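Abietadiene synthase, chloroplastic (Abies grandis, PDB 3S9V) is a largely helical plastid enzyme of the terpene synthase family, with an N-terminal terpene synthase domain and a metal-binding terpene synthase domain. Local coordinates at residues T505-S513 with I772-F781. Residues are numbered along the deposited sequence; the frame is centred on the assembly and turned at random.
Sequences TEIYFSPAS and IKEHVKNCLF
Leu780 enters helix 505-513 as a knob, its hole formed by Thr505, Tyr508, Phe509 and Ala512. Its CD1 meets Tyr508 CD2 at the ring edge, 4.0 Å away, while CD2 lies 4.0 Å from Ala512 CB and as near to Tyr508 CE2. Thr505 turns CG2 inward, 3.7 Å from Val776 CG1, the two side chains crossing at about a right angle. Phe509, with CG anti to the backbone N (chi1 157°), extends its ring toward helix 772-781, where CZ approaches His775 CB at 3.8 Å and CE1 comes as near to Cys779 CB, which lies in the ring plane at its edge. Cys779 adds an oblique sulfur-aromatic contact, SG 5.2 Å from the Phe509 ring centroid, and its SG lies 4.0 Å from Ser513 CA. No hydrogen bond joins the segments; Thr505 OG1 bonds with Arg486, Tyr508 OH with Glu481 and His775 NE2 with Tyr423. Within helix 505-513, kinked at Pro511, Ser510 O accepts from both N and OG of Ser513. The segment axes cross at 58°, 10.1 Å apart, packing helix 768-781, the chain's last, on helix 504-514 of the all-helical metal-binding terpene synthase fold, with helices 430-440 and 741-757 alongside and 461-491 and 521-541 against Tyr508.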
ATOM      1  N   THR A 505       9.559   0.989  27.460  1.00 34.00           N
ATOM      2  CA  THR A 505       8.741   1.675  26.462  1.00 36.16           C
ATOM      3  C   THR A 505       9.242   1.405  25.055  1.00 33.77           C
ATOM      4  O   THR A 505       8.483   1.016  24.170  1.00 34.12           O
ATOM      5  CB  THR A 505       8.757   3.200  26.676  1.00 35.37           C
ATOM      6  OG1 THR A 505       8.260   3.510  27.983  1.00 41.81           O
ATOM      7  CG2 THR A 505       7.899   3.890  25.631  1.00 28.95           C
ATOM      8  N   GLU A 506      10.530   1.639  24.860  1.00 32.96           N
ATOM      9  CA  GLU A 506      11.184   1.433  23.578  1.00 32.28           C
ATOM     10  C   GLU A 506      10.993  -0.012  23.118  1.00 27.37           C
ATOM     11  O   GLU A 506      10.751  -0.272  21.941  1.00 27.42           O
ATOM     12  CB  GLU A 506      12.666   1.767  23.741  1.00 43.71           C
ATOM     13  CG  GLU A 506      13.522   1.726  22.500  1.00 56.97           C
ATOM     14  CD  GLU A 506      14.924   2.239  22.793  1.00 65.76           C
ATOM     15  OE1 GLU A 506      15.050   3.431  23.152  1.00 66.07           O
ATOM     16  OE2 GLU A 506      15.895   1.456  22.680  1.00 65.31           O
ATOM     17  N   ILE A 507      11.082  -0.946  24.059  1.00 27.39           N
ATOM     18  CA  ILE A 507      10.922  -2.365  23.760  1.00 25.37           C
ATOM     19  C   ILE A 507       9.465  -2.773  23.546  1.00 25.93           C
ATOM     20  O   ILE A 507       9.171  -3.635  22.714  1.00 26.01           O
ATOM     21  CB  ILE A 507      11.520  -3.234  24.884  1.00 22.91           C
ATOM     22  CG1 ILE A 507      13.044  -3.113  24.870  1.00 27.93           C
ATOM     23  CG2 ILE A 507      11.096  -4.687  24.716  1.00 25.41           C
ATOM     24  CD1 ILE A 507      13.730  -3.943  25.937  1.00 27.61           C
ATOM     25  N   TYR A 508       8.555  -2.158  24.292  1.00 24.36           N
ATOM     26  CA  TYR A 508       7.137  -2.479  24.166  1.00 22.36           C
ATOM     27  C   TYR A 508       6.592  -1.973  22.832  1.00 23.15           C
ATOM     28  O   TYR A 508       5.621  -2.510  22.296  1.00 21.09           O
ATOM     29  CB  TYR A 508       6.339  -1.858  25.313  1.00 20.41           C
ATOM     30  CG  TYR A 508       4.856  -2.083  25.168  1.00 23.45           C
ATOM     31  CD1 TYR A 508       4.317  -3.361  25.279  1.00 20.05           C
ATOM     32  CD2 TYR A 508       3.998  -1.029  24.851  1.00 23.72           C
ATOM     33  CE1 TYR A 508       2.962  -3.593  25.073  1.00 23.00           C
ATOM     34  CE2 TYR A 508       2.643  -1.247  24.637  1.00 22.30           C
ATOM     35  CZ  TYR A 508       2.133  -2.533  24.747  1.00 24.13           C
ATOM     36  OH  TYR A 508       0.799  -2.767  24.502  1.00 27.39           O
ATOM     37  N   PHE A 509       7.224  -0.933  22.304  1.00 21.11           N
ATOM     38  CA  PHE A 509       6.816  -0.355  21.033  1.00 22.96           C
ATOM     39  C   PHE A 509       6.824  -1.396  19.921  1.00 22.76           C
ATOM     40  O   PHE A 509       5.908  -1.454  19.102  1.00 20.84           O
ATOM     41  CB  PHE A 509       7.759   0.785  20.643  1.00 23.28           C
ATOM     42  CG  PHE A 509       7.785   1.070  19.163  1.00 28.21           C
ATOM     43  CD1 PHE A 509       6.705   1.680  18.536  1.00 28.31           C
ATOM     44  CD2 PHE A 509       8.879   0.697  18.390  1.00 32.51           C
ATOM     45  CE1 PHE A 509       6.716   1.914  17.165  1.00 25.07           C
ATOM     46  CE2 PHE A 509       8.898   0.928  17.009  1.00 27.30           C
ATOM     47  CZ  PHE A 509       7.817   1.536  16.400  1.00 28.43           C
ATOM     48  N   SER A 510       7.875  -2.208  19.897  1.00 22.25           N
ATOM     49  CA  SER A 510       8.035  -3.225  18.873  1.00 22.90           C
ATOM     50  C   SER A 510       6.809  -4.092  18.623  1.00 22.43           C
ATOM     51  O   SER A 510       6.163  -3.963  17.587  1.00 25.12           O
ATOM     52  CB  SER A 510       9.247  -4.104  19.192  1.00 24.09           C
ATOM     53  OG  SER A 510      10.439  -3.343  19.117  1.00 31.67           O
ATOM     54  N   PRO A 511       6.461  -4.982  19.563  1.00 22.61           N
ATOM     55  CA  PRO A 511       5.279  -5.802  19.284  1.00 23.41           C
ATOM     56  C   PRO A 511       4.002  -4.977  19.127  1.00 24.42           C
ATOM     57  O   PRO A 511       3.114  -5.334  18.356  1.00 29.47           O
ATOM     58  CB  PRO A 511       5.225  -6.740  20.484  1.00 18.90           C
ATOM     59  CG  PRO A 511       5.736  -5.875  21.587  1.00 21.87           C
ATOM     60  CD  PRO A 511       6.921  -5.180  20.948  1.00 22.31           C
ATOM     61  N   ALA A 512       3.915  -3.875  19.858  1.00 23.17           N
ATOM     62  CA  ALA A 512       2.737  -3.022  19.794  1.00 24.53           C
ATOM     63  C   ALA A 512       2.542  -2.460  18.391  1.00 20.70           C
ATOM     64  O   ALA A 512       1.426  -2.213  17.963  1.00 19.82           O
ATOM     65  CB  ALA A 512       2.864  -1.879  20.807  1.00 27.55           C
ATOM     66  N   SER A 513       3.636  -2.266  17.674  1.00 21.93           N
ATOM     67  CA  SER A 513       3.564  -1.719  16.332  1.00 20.92           C
ATOM     68  C   SER A 513       3.053  -2.708  15.280  1.00 19.90           C
ATOM     69  O   SER A 513       2.564  -2.278  14.228  1.00 20.56           O
ATOM     70  CB  SER A 513       4.938  -1.203  15.903  1.00 20.67           C
ATOM     71  OG  SER A 513       5.760  -2.274  15.459  1.00 26.29           O
ATOM     72  N   ILE A 772      13.565   7.169  16.771  1.00 60.44           N
ATOM     73  CA  ILE A 772      12.854   6.210  17.607  1.00 58.34           C
ATOM     74  C   ILE A 772      11.821   6.965  18.433  1.00 54.96           C
ATOM     75  O   ILE A 772      10.645   6.609  18.445  1.00 54.24           O
ATOM     76  CB  ILE A 772      13.811   5.457  18.570  1.00 60.84           C
ATOM     77  CG1 ILE A 772      14.792   4.589  17.777  1.00 65.52           C
ATOM     78  CG2 ILE A 772      13.014   4.574  19.518  1.00 61.55           C
ATOM     79  CD1 ILE A 772      15.869   5.367  17.057  1.00 70.56           C
ATOM     80  N   LYS A 773      12.275   8.012  19.115  1.00 52.48           N
ATOM     81  CA  LYS A 773      11.405   8.846  19.942  1.00 50.84           C
ATOM     82  C   LYS A 773      10.103   9.164  19.183  1.00 48.23           C
ATOM     83  O   LYS A 773       8.995   9.030  19.718  1.00 45.81           O
ATOM     84  CB  LYS A 773      12.146  10.144  20.294  1.00 55.02           C
ATOM     85  CG  LYS A 773      11.418  11.091  21.237  1.00 62.12           C
ATOM     86  CD  LYS A 773      11.386  10.563  22.665  1.00 70.17           C
ATOM     87  CE  LYS A 773      10.742  11.573  23.614  1.00 71.71           C
ATOM     88  NZ  LYS A 773      10.680  11.087  25.026  1.00 71.07           N
ATOM     89  N   GLU A 774      10.256   9.568  17.925  1.00 45.72           N
ATOM     90  CA  GLU A 774       9.128   9.916  17.064  1.00 44.29           C
ATOM     91  C   GLU A 774       8.182   8.733  16.820  1.00 41.33           C
ATOM     92  O   GLU A 774       6.959   8.891  16.839  1.00 36.62           O
ATOM     93  CB  GLU A 774       9.664  10.453  15.730  1.00 49.50           C
ATOM     94  CG  GLU A 774       8.615  10.853  14.697  1.00 64.57           C
ATOM     95  CD  GLU A 774       7.743  12.009  15.151  1.00 73.08           C
ATOM     96  OE1 GLU A 774       8.279  12.958  15.764  1.00 77.93           O
ATOM     97  OE2 GLU A 774       6.523  11.972  14.883  1.00 78.69           O
ATOM     98  N   HIS A 775       8.748   7.549  16.598  1.00 38.49           N
ATOM     99  CA  HIS A 775       7.937   6.361  16.344  1.00 36.25           C
ATOM    100  C   HIS A 775       7.132   5.978  17.570  1.00 34.66           C
ATOM    101  O   HIS A 775       5.951   5.639  17.469  1.00 36.44           O
ATOM    102  CB  HIS A 775       8.835   5.203  15.907  1.00 32.92           C
ATOM    103  CG  HIS A 775       9.596   5.489  14.652  1.00 31.65           C
ATOM    104  ND1 HIS A 775      10.803   4.894  14.358  1.00 37.23           N
ATOM    105  CD2 HIS A 775       9.330   6.330  13.624  1.00 28.11           C
ATOM    106  CE1 HIS A 775      11.252   5.360  13.205  1.00 31.17           C
ATOM    107  NE2 HIS A 775      10.376   6.232  12.740  1.00 29.07           N
ATOM    108  N   VAL A 776       7.778   6.045  18.728  1.00 32.19           N
ATOM    109  CA  VAL A 776       7.135   5.718  19.992  1.00 31.42           C
ATOM    110  C   VAL A 776       5.950   6.647  20.219  1.00 30.97           C
ATOM    111  O   VAL A 776       4.865   6.214  20.622  1.00 32.85           O
ATOM    112  CB  VAL A 776       8.142   5.848  21.163  1.00 24.26           C
ATOM    113  CG1 VAL A 776       7.414   5.857  22.489  1.00 22.54           C
ATOM    114  CG2 VAL A 776       9.127   4.684  21.115  1.00 31.90           C
ATOM    115  N   LYS A 777       6.163   7.926  19.946  1.00 31.94           N
ATOM    116  CA  LYS A 777       5.115   8.919  20.118  1.00 36.10           C
ATOM    117  C   LYS A 777       3.920   8.627  19.198  1.00 35.72           C
ATOM    118  O   LYS A 777       2.777   8.596  19.655  1.00 35.27           O
ATOM    119  CB  LYS A 777       5.681  10.315  19.832  1.00 43.41           C
ATOM    120  CG  LYS A 777       4.735  11.467  20.143  1.00 50.29           C
ATOM    121  CD  LYS A 777       5.348  12.812  19.757  1.00 57.52           C
ATOM    122  CE  LYS A 777       5.561  12.922  18.251  1.00 59.87           C
ATOM    123  NZ  LYS A 777       6.168  14.226  17.864  1.00 64.33           N
ATOM    124  N   ASN A 778       4.194   8.393  17.914  1.00 33.82           N
ATOM    125  CA  ASN A 778       3.148   8.123  16.924  1.00 30.63           C
ATOM    126  C   ASN A 778       2.329   6.870  17.158  1.00 29.78           C
ATOM    127  O   ASN A 778       1.158   6.808  16.784  1.00 28.19           O
ATOM    128  CB  ASN A 778       3.739   8.017  15.517  1.00 32.90           C
ATOM    129  CG  ASN A 778       4.236   9.337  14.992  1.00 36.93           C
ATOM    130  OD1 ASN A 778       3.545  10.349  15.079  1.00 43.84           O
ATOM    131  ND2 ASN A 778       5.440   9.334  14.426  1.00 41.58           N
ATOM    132  N   CYS A 779       2.946   5.865  17.764  1.00 28.81           N
ATOM    133  CA  CYS A 779       2.262   4.607  17.991  1.00 27.74           C
ATOM    134  C   CYS A 779       1.580   4.492  19.343  1.00 32.35           C
ATOM    135  O   CYS A 779       0.471   3.960  19.441  1.00 37.95           O
ATOM    136  CB  CYS A 779       3.256   3.448  17.816  1.00 25.87           C
ATOM    137  SG  CYS A 779       2.584   1.791  18.079  0.35  8.44           S
ATOM    138  N   LEU A 780       2.222   5.009  20.384  1.00 33.06           N
ATOM    139  CA  LEU A 780       1.669   4.874  21.727  1.00 32.77           C
ATOM    140  C   LEU A 780       1.086   6.095  22.432  1.00 28.94           C
ATOM    141  O   LEU A 780       0.245   5.939  23.312  1.00 31.25           O
ATOM    142  CB  LEU A 780       2.726   4.254  22.650  1.00 32.28           C
ATOM    143  CG  LEU A 780       3.405   2.950  22.221  1.00 37.88           C
ATOM    144  CD1 LEU A 780       4.462   2.579  23.252  1.00 38.22           C
ATOM    145  CD2 LEU A 780       2.382   1.841  22.089  1.00 37.83           C
ATOM    146  N   PHE A 781       1.510   7.300  22.068  1.00 30.91           N
ATOM    147  CA  PHE A 781       1.008   8.469  22.781  1.00 35.93           C
ATOM    148  C   PHE A 781       0.090   9.435  22.044  1.00 38.72           C
ATOM    149  O   PHE A 781      -1.044   9.654  22.466  1.00 38.28           O
ATOM    150  CB  PHE A 781       2.193   9.220  23.392  1.00 35.67           C
ATOM    151  CG  PHE A 781       3.053   8.355  24.270  1.00 41.98           C
ATOM    152  CD1 PHE A 781       2.479   7.579  25.278  1.00 45.03           C
ATOM    153  CD2 PHE A 781       4.426   8.286  24.073  1.00 38.69           C
ATOM    154  CE1 PHE A 781       3.261   6.742  26.074  1.00 44.15           C
ATOM    155  CE2 PHE A 781       5.216   7.454  24.865  1.00 46.24           C
ATOM    156  CZ  PHE A 781       4.630   6.679  25.868  1.00 43.52           C
TER